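Local coordinates for nucleoporin NUP170 (Chaetomium thermophilum, PDB 5HAX), which is a nucleoporin that probably serves as a scaffold component of the nuclear pore complex, joining a beta-propeller to an alpha-helical region, at residues A[133-138]-A[144-149]; A[386-391]-A[448-453]; A[390-395]-A[472-477]. All coordinates share one frame; numbering follows the deposited sequence.

Interaction 1: residues A[133-138]-A[144-149]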
loop_
_atom_site.group_PDB
_atom_site.type_symbol
_atom_site.label_atom_id
_atom_site.label_comp_id
_atom_site.label_asym_id
_atom_site.label_seq_id
_atom_site.Cartn_x
_atom_site.Cartn_y
_atom_site.Cartn_z
ATOM N N HIS A 133 -7.124 -11.220 15.777
ATOM C CA HIS A 133 -6.279 -12.092 14.974
ATOM C C HIS A 133 -6.257 -13.485 15.588
ATOM O O HIS A 133 -6.735 -13.707 16.703
ATOM C CB HIS A 133 -4.844 -11.558 14.874
ATOM C CG HIS A 133 -4.734 -10.213 14.226
ATOM N ND1 HIS A 133 -4.804 -9.036 14.938
ATOM C CD2 HIS A 133 -4.541 -9.860 12.933
ATOM C CE1 HIS A 133 -4.667 -8.015 14.111
ATOM N NE2 HIS A 133 -4.507 -8.488 12.888
ATOM N N VAL A 134 -5.690 -14.424 14.836
ATOM C CA VAL A 134 -5.378 -15.762 15.325
ATOM C C VAL A 134 -3.883 -15.979 15.153
ATOM O O VAL A 134 -3.327 -15.690 14.086
ATOM C CB VAL A 134 -6.176 -16.850 14.581
ATOM C CG1 VAL A 134 -5.690 -18.247 14.979
ATOM C CG2 VAL A 134 -7.660 -16.704 14.866
ATOM N N LEU A 135 -3.240 -16.481 16.202
ATOM C CA LEU A 135 -1.822 -16.809 16.178
ATOM C C LEU A 135 -1.678 -18.304 15.921
ATOM O O LEU A 135 -2.143 -19.121 16.722
ATOM C CB LEU A 135 -1.159 -16.415 17.496
ATOM C CG LEU A 135 0.344 -16.665 17.628
ATOM C CD1 LEU A 135 1.133 -15.765 16.693
ATOM C CD2 LEU A 135 0.781 -16.453 19.066
ATOM N N VAL A 136 -1.047 -18.657 14.803
ATOM C CA VAL A 136 -0.814 -20.049 14.430
ATOM C C VAL A 136 0.631 -20.387 14.770
ATOM O O VAL A 136 1.557 -19.723 14.293
ATOM C CB VAL A 136 -1.094 -20.290 12.938
ATOM C CG1 VAL A 136 -1.014 -21.779 12.622
ATOM C CG2 VAL A 136 -2.451 -19.730 12.544
ATOM N N VAL A 137 0.822 -21.421 15.587
ATOM C CA VAL A 137 2.144 -21.868 16.018
ATOM C C VAL A 137 2.298 -23.318 15.578
ATOM O O VAL A 137 1.592 -24.203 16.077
ATOM C CB VAL A 137 2.334 -21.732 17.534
ATOM C CG1 VAL A 137 3.711 -22.238 17.948
ATOM C CG2 VAL A 137 2.142 -20.285 17.968
ATOM N N ALA A 138 3.229 -23.564 14.659
ATOM C CA ALA A 138 3.491 -24.900 14.138
ATOM C C ALA A 138 4.774 -25.449 14.747
ATOM O O ALA A 138 5.808 -24.773 14.740
ATOM C CB ALA A 138 3.600 -24.875 12.613
ATOM N N ILE A 144 -0.888 -25.217 16.631
ATOM C CA ILE A 144 -1.625 -24.674 17.766
ATOM C C ILE A 144 -2.207 -23.326 17.363
ATOM O O ILE A 144 -1.501 -22.486 16.792
ATOM C CB ILE A 144 -0.717 -24.527 19.002
ATOM C CG1 ILE A 144 -0.068 -25.874 19.344
ATOM C CG2 ILE A 144 -1.512 -23.999 20.191
ATOM C CD1 ILE A 144 1.124 -25.763 20.267
ATOM N N LEU A 145 -3.488 -23.123 17.661
ATOM C CA LEU A 145 -4.167 -21.855 17.420
ATOM C C LEU A 145 -4.354 -21.121 18.740
ATOM O O LEU A 145 -4.803 -21.713 19.726
ATOM C CB LEU A 145 -5.525 -22.076 16.755
ATOM C CG LEU A 145 -5.544 -22.892 15.464
ATOM C CD1 LEU A 145 -6.968 -22.983 14.937
ATOM C CD2 LEU A 145 -4.616 -22.287 14.420
ATOM N N LEU A 146 -4.013 -19.833 18.751
ATOM C CA LEU A 146 -4.226 -18.971 19.904
ATOM C C LEU A 146 -5.001 -17.736 19.475
ATOM O O LEU A 146 -4.714 -17.141 18.431
ATOM C CB LEU A 146 -2.902 -18.543 20.548
ATOM C CG LEU A 146 -2.047 -19.641 21.180
ATOM C CD1 LEU A 146 -0.774 -19.045 21.759
ATOM C CD2 LEU A 146 -2.821 -20.386 22.253
ATOM N N GLY A 147 -5.988 -17.361 20.283
ATOM C CA GLY A 147 -6.683 -16.111 20.055
ATOM C C GLY A 147 -5.809 -14.923 20.410
ATOM O O GLY A 147 -5.000 -14.970 21.336
ATOM N N VAL A 148 -5.970 -13.843 19.651
ATOM C CA VAL A 148 -5.174 -12.634 19.826
ATOM C C VAL A 148 -6.099 -11.427 19.819
ATOM O O VAL A 148 -7.041 -11.354 19.020
ATOM C CB VAL A 148 -4.102 -12.490 18.727
ATOM C CG1 VAL A 148 -3.302 -11.207 18.928
ATOM C CG2 VAL A 148 -3.184 -13.701 18.719
ATOM N N SER A 149 -5.823 -10.480 20.712
ATOM C CA SER A 149 -6.498 -9.186 20.744
ATOM C C SER A 149 -5.425 -8.109 20.688
ATOM O O SER A 149 -4.690 -7.914 21.662
ATOM C CB SER A 149 -7.360 -9.039 22.000
ATOM O OG SER A 149 -8.126 -7.848 21.949
#
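Leu135 and Leu146 form the middle hydrogen-bonded pair of an antiparallel beta hairpin, which supplies the two inner strands of a four-stranded blade in the beta-propeller. Their backbones bond in both directions; Leu135 N to Leu146 O, at 2.8 Å, is nearly straight (172° at the hydrogen). Val137 with Ile144 and His133 with Val148 repeat the pattern, giving six bonds in all. At the His133 end the donors stand above the carbonyl planes, and the bond from Val148 N to His133 O (3.0 Å) is bent to 137°.

On one face the leucines run side by side and point the same way, meeting through Leu135 CD2 and Leu146 CD1 at 4.0 Å. Val148 reaches diagonally on this face, its CG2 lying 3.6 Å from Leu135 CB. On the other face Leu145 has CG beside its backbone N (chi1 -54°), a turn that carries CD2 to within 3.8 Å of Val136 CG2 and 4.2 Å of Val134 CG1. Gly147, paired with Val134, adds no side chain there.

Both edges of the hairpin are themselves paired. Val134 and Val136 bond through their backbones to Val120 and Ala118 of strand 114-120, and Leu145 to Met167 of strand 159-170. The His133 ring leads away from the partner strand, and its NE2 is hydrogen-bonded to Glu80 OE2.

Interaction 2: residues A[386-391]-A[448-453]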
loop_
_atom_site.group_PDB
_atom_site.type_symbol
_atom_site.label_atom_id
_atom_site.label_comp_id
_atom_site.label_asym_id
_atom_site.label_seq_id
_atom_site.Cartn_x
_atom_site.Cartn_y
_atom_site.Cartn_z
ATOM N N PHE A 386 5.162 -4.615 -3.181
ATOM C CA PHE A 386 3.945 -4.068 -2.597
ATOM C C PHE A 386 3.308 -3.110 -3.589
ATOM O O PHE A 386 4.007 -2.330 -4.244
ATOM C CB PHE A 386 4.235 -3.335 -1.278
ATOM C CG PHE A 386 4.979 -4.166 -0.275
ATOM C CD1 PHE A 386 4.306 -5.061 0.535
ATOM C CD2 PHE A 386 6.351 -4.049 -0.139
ATOM C CE1 PHE A 386 4.985 -5.827 1.459
ATOM C CE2 PHE A 386 7.036 -4.813 0.784
ATOM C CZ PHE A 386 6.352 -5.702 1.584
ATOM N N SER A 387 1.985 -3.184 -3.714
ATOM C CA SER A 387 1.246 -2.242 -4.548
ATOM C C SER A 387 1.592 -0.819 -4.122
ATOM O O SER A 387 1.717 -0.550 -2.926
ATOM C CB SER A 387 -0.263 -2.475 -4.441
ATOM O OG SER A 387 -0.622 -3.777 -4.869
ATOM N N PRO A 388 1.742 0.103 -5.089
ATOM C CA PRO A 388 1.543 -0.041 -6.534
ATOM C C PRO A 388 2.797 -0.485 -7.292
ATOM O O PRO A 388 2.887 -0.245 -8.497
ATOM C CB PRO A 388 1.132 1.369 -6.950
ATOM C CG PRO A 388 1.938 2.240 -6.048
ATOM C CD PRO A 388 2.107 1.487 -4.741
ATOM N N GLY A 389 3.748 -1.116 -6.604
ATOM C CA GLY A 389 4.939 -1.625 -7.262
ATOM C C GLY A 389 6.234 -1.400 -6.506
ATOM O O GLY A 389 7.317 -1.597 -7.067
ATOM N N TYR A 390 6.144 -0.987 -5.244
ATOM C CA TYR A 390 7.335 -0.825 -4.416
ATOM C C TYR A 390 8.087 -2.150 -4.330
ATOM O O TYR A 390 7.523 -3.162 -3.911
ATOM C CB TYR A 390 6.942 -0.350 -3.016
ATOM C CG TYR A 390 6.065 0.884 -2.970
ATOM C CD1 TYR A 390 6.216 1.917 -3.892
ATOM C CD2 TYR A 390 5.080 1.016 -1.996
ATOM C CE1 TYR A 390 5.411 3.044 -3.838
ATOM C CE2 TYR A 390 4.275 2.135 -1.935
ATOM C CZ TYR A 390 4.443 3.147 -2.855
ATOM O OH TYR A 390 3.630 4.258 -2.789
ATOM N N PHE A 391 9.363 -2.138 -4.715
ATOM C CA PHE A 391 10.162 -3.351 -4.865
ATOM C C PHE A 391 11.368 -3.289 -3.938
ATOM O O PHE A 391 12.150 -2.336 -3.998
ATOM C CB PHE A 391 10.603 -3.518 -6.324
ATOM C CG PHE A 391 11.554 -4.662 -6.556
ATOM C CD1 PHE A 391 11.243 -5.942 -6.132
ATOM C CD2 PHE A 391 12.747 -4.458 -7.231
ATOM C CE1 PHE A 391 12.114 -6.994 -6.357
ATOM C CE2 PHE A 391 13.618 -5.505 -7.461
ATOM C CZ PHE A 391 13.298 -6.774 -7.026
ATOM N N ALA A 448 -1.429 0.942 5.962
ATOM C CA ALA A 448 -2.530 0.317 5.253
ATOM C C ALA A 448 -2.151 0.072 3.791
ATOM O O ALA A 448 -1.405 0.856 3.198
ATOM C CB ALA A 448 -3.777 1.193 5.322
ATOM N N PRO A 449 -2.646 -1.012 3.192
ATOM C CA PRO A 449 -2.326 -1.290 1.785
ATOM C C PRO A 449 -2.658 -0.107 0.885
ATOM O O PRO A 449 -3.675 0.566 1.057
ATOM C CB PRO A 449 -3.195 -2.509 1.460
ATOM C CG PRO A 449 -3.397 -3.184 2.767
ATOM C CD PRO A 449 -3.448 -2.092 3.795
ATOM N N PHE A 450 -1.777 0.145 -0.080
ATOM C CA PHE A 450 -1.946 1.280 -0.976
ATOM C C PHE A 450 -3.064 1.017 -1.975
ATOM O O PHE A 450 -3.191 -0.084 -2.520
ATOM C CB PHE A 450 -0.642 1.566 -1.721
ATOM C CG PHE A 450 -0.731 2.717 -2.691
ATOM C CD1 PHE A 450 -1.208 2.526 -3.979
ATOM C CD2 PHE A 450 -0.323 3.988 -2.318
ATOM C CE1 PHE A 450 -1.287 3.580 -4.871
ATOM C CE2 PHE A 450 -0.400 5.046 -3.207
ATOM C CZ PHE A 450 -0.880 4.841 -4.486
ATOM N N ALA A 451 -3.873 2.045 -2.218
ATOM C CA ALA A 451 -4.896 1.999 -3.252
ATOM C C ALA A 451 -5.432 3.401 -3.505
ATOM O O ALA A 451 -6.059 4.000 -2.625
ATOM C CB ALA A 451 -6.033 1.053 -2.861
ATOM N N ALA A 452 -5.174 3.937 -4.697
ATOM C CA ALA A 452 -5.695 5.235 -5.097
ATOM C C ALA A 452 -7.040 5.135 -5.804
ATOM O O ALA A 452 -7.711 6.159 -5.974
ATOM C CB ALA A 452 -4.693 5.949 -6.008
ATOM N N ALA A 453 -7.442 3.937 -6.216
ATOM C CA ALA A 453 -8.720 3.722 -6.877
ATOM C C ALA A 453 -9.146 2.283 -6.621
ATOM O O ALA A 453 -8.413 1.496 -6.016
ATOM C CB ALA A 453 -8.627 4.024 -8.376
HETATM O O HOH W 1 0.585 -1.395 -0.417
#
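Ser387 and Phe450 bring their backbones to 5.9 Å between CA atoms, where the tight connection between strands 380-386 and 390-395 meets the irregular loop that follows strand 440-445 in the propeller. The connection turns on a cis peptide before Pro388 and ends in a classic beta bulge, with Gly389 and Tyr390 both facing Phe386. Phe386 O receives Gly389 N at 2.7 Å, which closes the turn and presents Ser387 and Pro388 to the loop.

A single water links the two backbones: it donates to Ser387 O and accepts from Phe450 N at 2.8 Å. Ser387 O also lies 3.4 Å from Phe450 CB. The Phe450 side chain extends with CG anti to the backbone N (chi1 179°), which sets its ring against the proline. Pro388 CD sits over one face in a CH-pi contact, 3.9 Å from the ring centroid and 25° off the normal, while Pro388 CG approaches Phe450 CE1 at 3.7 Å. The same CD lies over a face of the Tyr390 ring, so this one methylene packs against both aromatics.

Replacing Phe450 by an alanine would probably strip Pro388 CD and CG of the aromatic face they pack on and open a gap between the turn and the loop.

Beyond the pair, Val465 and Gln469 also touch Phe450, and Ser387 OG is hydrogen-bonded to Glu303. The Tyr390 side chain crosses that of Phe450 at about a right angle; its OH, hydrogen-bonded to Glu462 OE1, stands 4.0 Å from Phe450 CD2.

Interaction 3: residues A[390-395]-A[472-477]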
loop_
_atom_site.group_PDB
_atom_site.type_symbol
_atom_site.label_atom_id
_atom_site.label_comp_id
_atom_site.label_asym_id
_atom_site.label_seq_id
_atom_site.Cartn_x
_atom_site.Cartn_y
_atom_site.Cartn_z
ATOM N N TYR A 390 6.144 -0.987 -5.244
ATOM C CA TYR A 390 7.335 -0.825 -4.416
ATOM C C TYR A 390 8.087 -2.150 -4.330
ATOM O O TYR A 390 7.523 -3.162 -3.911
ATOM C CB TYR A 390 6.942 -0.350 -3.016
ATOM C CG TYR A 390 6.065 0.884 -2.970
ATOM C CD1 TYR A 390 6.216 1.917 -3.892
ATOM C CD2 TYR A 390 5.080 1.016 -1.996
ATOM C CE1 TYR A 390 5.411 3.044 -3.838
ATOM C CE2 TYR A 390 4.275 2.135 -1.935
ATOM C CZ TYR A 390 4.443 3.147 -2.855
ATOM O OH TYR A 390 3.630 4.258 -2.789
ATOM N N PHE A 391 9.363 -2.138 -4.715
ATOM C CA PHE A 391 10.162 -3.351 -4.865
ATOM C C PHE A 391 11.368 -3.289 -3.938
ATOM O O PHE A 391 12.150 -2.336 -3.998
ATOM C CB PHE A 391 10.603 -3.518 -6.324
ATOM C CG PHE A 391 11.554 -4.662 -6.556
ATOM C CD1 PHE A 391 11.243 -5.942 -6.132
ATOM C CD2 PHE A 391 12.747 -4.458 -7.231
ATOM C CE1 PHE A 391 12.114 -6.994 -6.357
ATOM C CE2 PHE A 391 13.618 -5.505 -7.461
ATOM C CZ PHE A 391 13.298 -6.774 -7.026
ATOM N N PHE A 392 11.515 -4.306 -3.088
ATOM C CA PHE A 392 12.667 -4.465 -2.204
ATOM C C PHE A 392 13.408 -5.736 -2.590
ATOM O O PHE A 392 12.804 -6.812 -2.634
ATOM C CB PHE A 392 12.236 -4.555 -0.734
ATOM C CG PHE A 392 11.697 -3.270 -0.167
ATOM C CD1 PHE A 392 12.452 -2.522 0.717
ATOM C CD2 PHE A 392 10.432 -2.821 -0.503
ATOM C CE1 PHE A 392 11.960 -1.344 1.250
ATOM C CE2 PHE A 392 9.935 -1.642 0.026
ATOM C CZ PHE A 392 10.700 -0.906 0.903
ATOM N N ASP A 393 14.712 -5.619 -2.856
ATOM C CA ASP A 393 15.544 -6.764 -3.223
ATOM C C ASP A 393 16.766 -6.816 -2.319
ATOM O O ASP A 393 17.526 -5.845 -2.238
ATOM C CB ASP A 393 15.981 -6.690 -4.688
ATOM C CG ASP A 393 16.650 -7.972 -5.161
ATOM O OD1 ASP A 393 16.629 -8.971 -4.413
ATOM O OD2 ASP A 393 17.188 -7.987 -6.285
ATOM N N VAL A 394 16.956 -7.954 -1.655
ATOM C CA VAL A 394 18.106 -8.182 -0.785
ATOM C C VAL A 394 19.190 -8.815 -1.651
ATOM O O VAL A 394 19.113 -9.995 -1.997
ATOM C CB VAL A 394 17.744 -9.072 0.406
ATOM C CG1 VAL A 394 18.949 -9.260 1.320
ATOM C CG2 VAL A 394 16.567 -8.484 1.173
ATOM N N VAL A 395 20.205 -8.028 -2.004
ATOM C CA VAL A 395 21.313 -8.488 -2.835
ATOM C C VAL A 395 22.454 -8.895 -1.916
ATOM O O VAL A 395 22.875 -8.116 -1.052
ATOM C CB VAL A 395 21.765 -7.399 -3.824
ATOM C CG1 VAL A 395 22.904 -7.912 -4.695
ATOM C CG2 VAL A 395 20.594 -6.950 -4.688
ATOM N N GLY A 472 3.682 5.159 2.575
ATOM C CA GLY A 472 3.929 3.786 2.978
ATOM C C GLY A 472 5.214 3.665 3.780
ATOM O O GLY A 472 6.223 4.306 3.476
ATOM N N GLU A 473 5.164 2.841 4.825
ATOM C CA GLU A 473 6.323 2.534 5.647
ATOM C C GLU A 473 6.486 1.024 5.721
ATOM O O GLU A 473 5.502 0.278 5.738
ATOM C CB GLU A 473 6.198 3.129 7.059
ATOM C CG GLU A 473 6.196 4.650 7.078
ATOM C CD GLU A 473 6.338 5.229 8.474
ATOM O OE1 GLU A 473 6.401 4.452 9.450
ATOM O OE2 GLU A 473 6.390 6.472 8.589
ATOM N N PHE A 474 7.740 0.582 5.767
ATOM C CA PHE A 474 8.076 -0.834 5.677
ATOM C C PHE A 474 9.084 -1.186 6.758
ATOM O O PHE A 474 10.098 -0.499 6.916
ATOM C CB PHE A 474 8.638 -1.167 4.293
ATOM C CG PHE A 474 7.823 -0.604 3.169
ATOM C CD1 PHE A 474 6.826 -1.357 2.571
ATOM C CD2 PHE A 474 8.038 0.690 2.727
ATOM C CE1 PHE A 474 6.067 -0.834 1.542
ATOM C CE2 PHE A 474 7.282 1.218 1.701
ATOM C CZ PHE A 474 6.296 0.454 1.108
ATOM N N ALA A 475 8.794 -2.251 7.501
ATOM C CA ALA A 475 9.677 -2.735 8.553
ATOM C C ALA A 475 10.616 -3.784 7.970
ATOM O O ALA A 475 10.159 -4.824 7.482
ATOM C CB ALA A 475 8.865 -3.317 9.708
ATOM N N VAL A 476 11.916 -3.510 8.021
ATOM C CA VAL A 476 12.946 -4.415 7.519
ATOM C C VAL A 476 13.545 -5.110 8.738
ATOM O O VAL A 476 14.321 -4.512 9.489
ATOM C CB VAL A 476 14.013 -3.671 6.710
ATOM C CG1 VAL A 476 15.080 -4.642 6.206
ATOM C CG2 VAL A 476 13.375 -2.927 5.551
ATOM N N LEU A 477 13.190 -6.378 8.933
ATOM C CA LEU A 477 13.716 -7.153 10.049
ATOM C C LEU A 477 15.064 -7.754 9.676
ATOM O O LEU A 477 15.181 -8.446 8.660
ATOM C CB LEU A 477 12.737 -8.259 10.439
ATOM C CG LEU A 477 13.213 -9.262 11.497
ATOM C CD1 LEU A 477 13.385 -8.586 12.850
ATOM C CD2 LEU A 477 12.246 -10.432 11.595
HETATM O O HOH W 2 2.882 5.032 -0.174
#
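Phe392 and Tyr390 meet Phe474 in an aromatic cluster that packs two neighbouring blades of the beta-propeller against each other. Strands 390-395 and 473-478 belong to different sheets, and the closest CA atoms across the two segments, those of Tyr390 and Gly472, remain 9.4 Å apart; the contact is therefore made by side chains and a water.

The ring contacts are of two sorts. Phe392 comes over a face of Phe474: its CE2 stands above the centre of that ring and its CZ lies 3.6 Å from Phe474 CD2, with the planes inclined at 54° and the centroids 4.9 Å apart. Tyr390 instead arrives at the rim of Phe474, near the ring plane, where Tyr390 CD2 touches Phe474 CZ at 3.4 Å; these two planes are almost perpendicular (83°). Phe474 has CG beside its backbone N (chi1 -47°), which places its ring between the two strands, against both partners. Further apolar cover comes from Leu445 on Phe474, and from Ile443 and Val406 on Phe392. The ring of Phe386 also meets that of Phe474.

The polar link lies at the end of the cluster where strand 473-478 begins. Tyr390 OH, which is also hydrogen-bonded to Glu462, accepts a hydrogen bond from a water at 2.8 Å, and this water in turn accepts from Gly472 N at 2.9 Å.

In the fold
Followed from the N terminus, interaction 1 comes first and is the most local, closing a short hairpin within one blade. The chain then builds further blades before reaching 386-395, from which both remaining contacts start. Interaction 2 closes on the loop at 448-453, and interaction 3 on strand 473-478 further along; the two share Tyr390 and Phe391 and touch through Phe386 and Phe474. Together they tie the blade containing strand 390-395 to the next one, of which one edge strand, 50-57, comes from the N-terminal side and helps close the propeller ring. Interaction 1 stands apart, its centre about 27 Å from that of interaction 2.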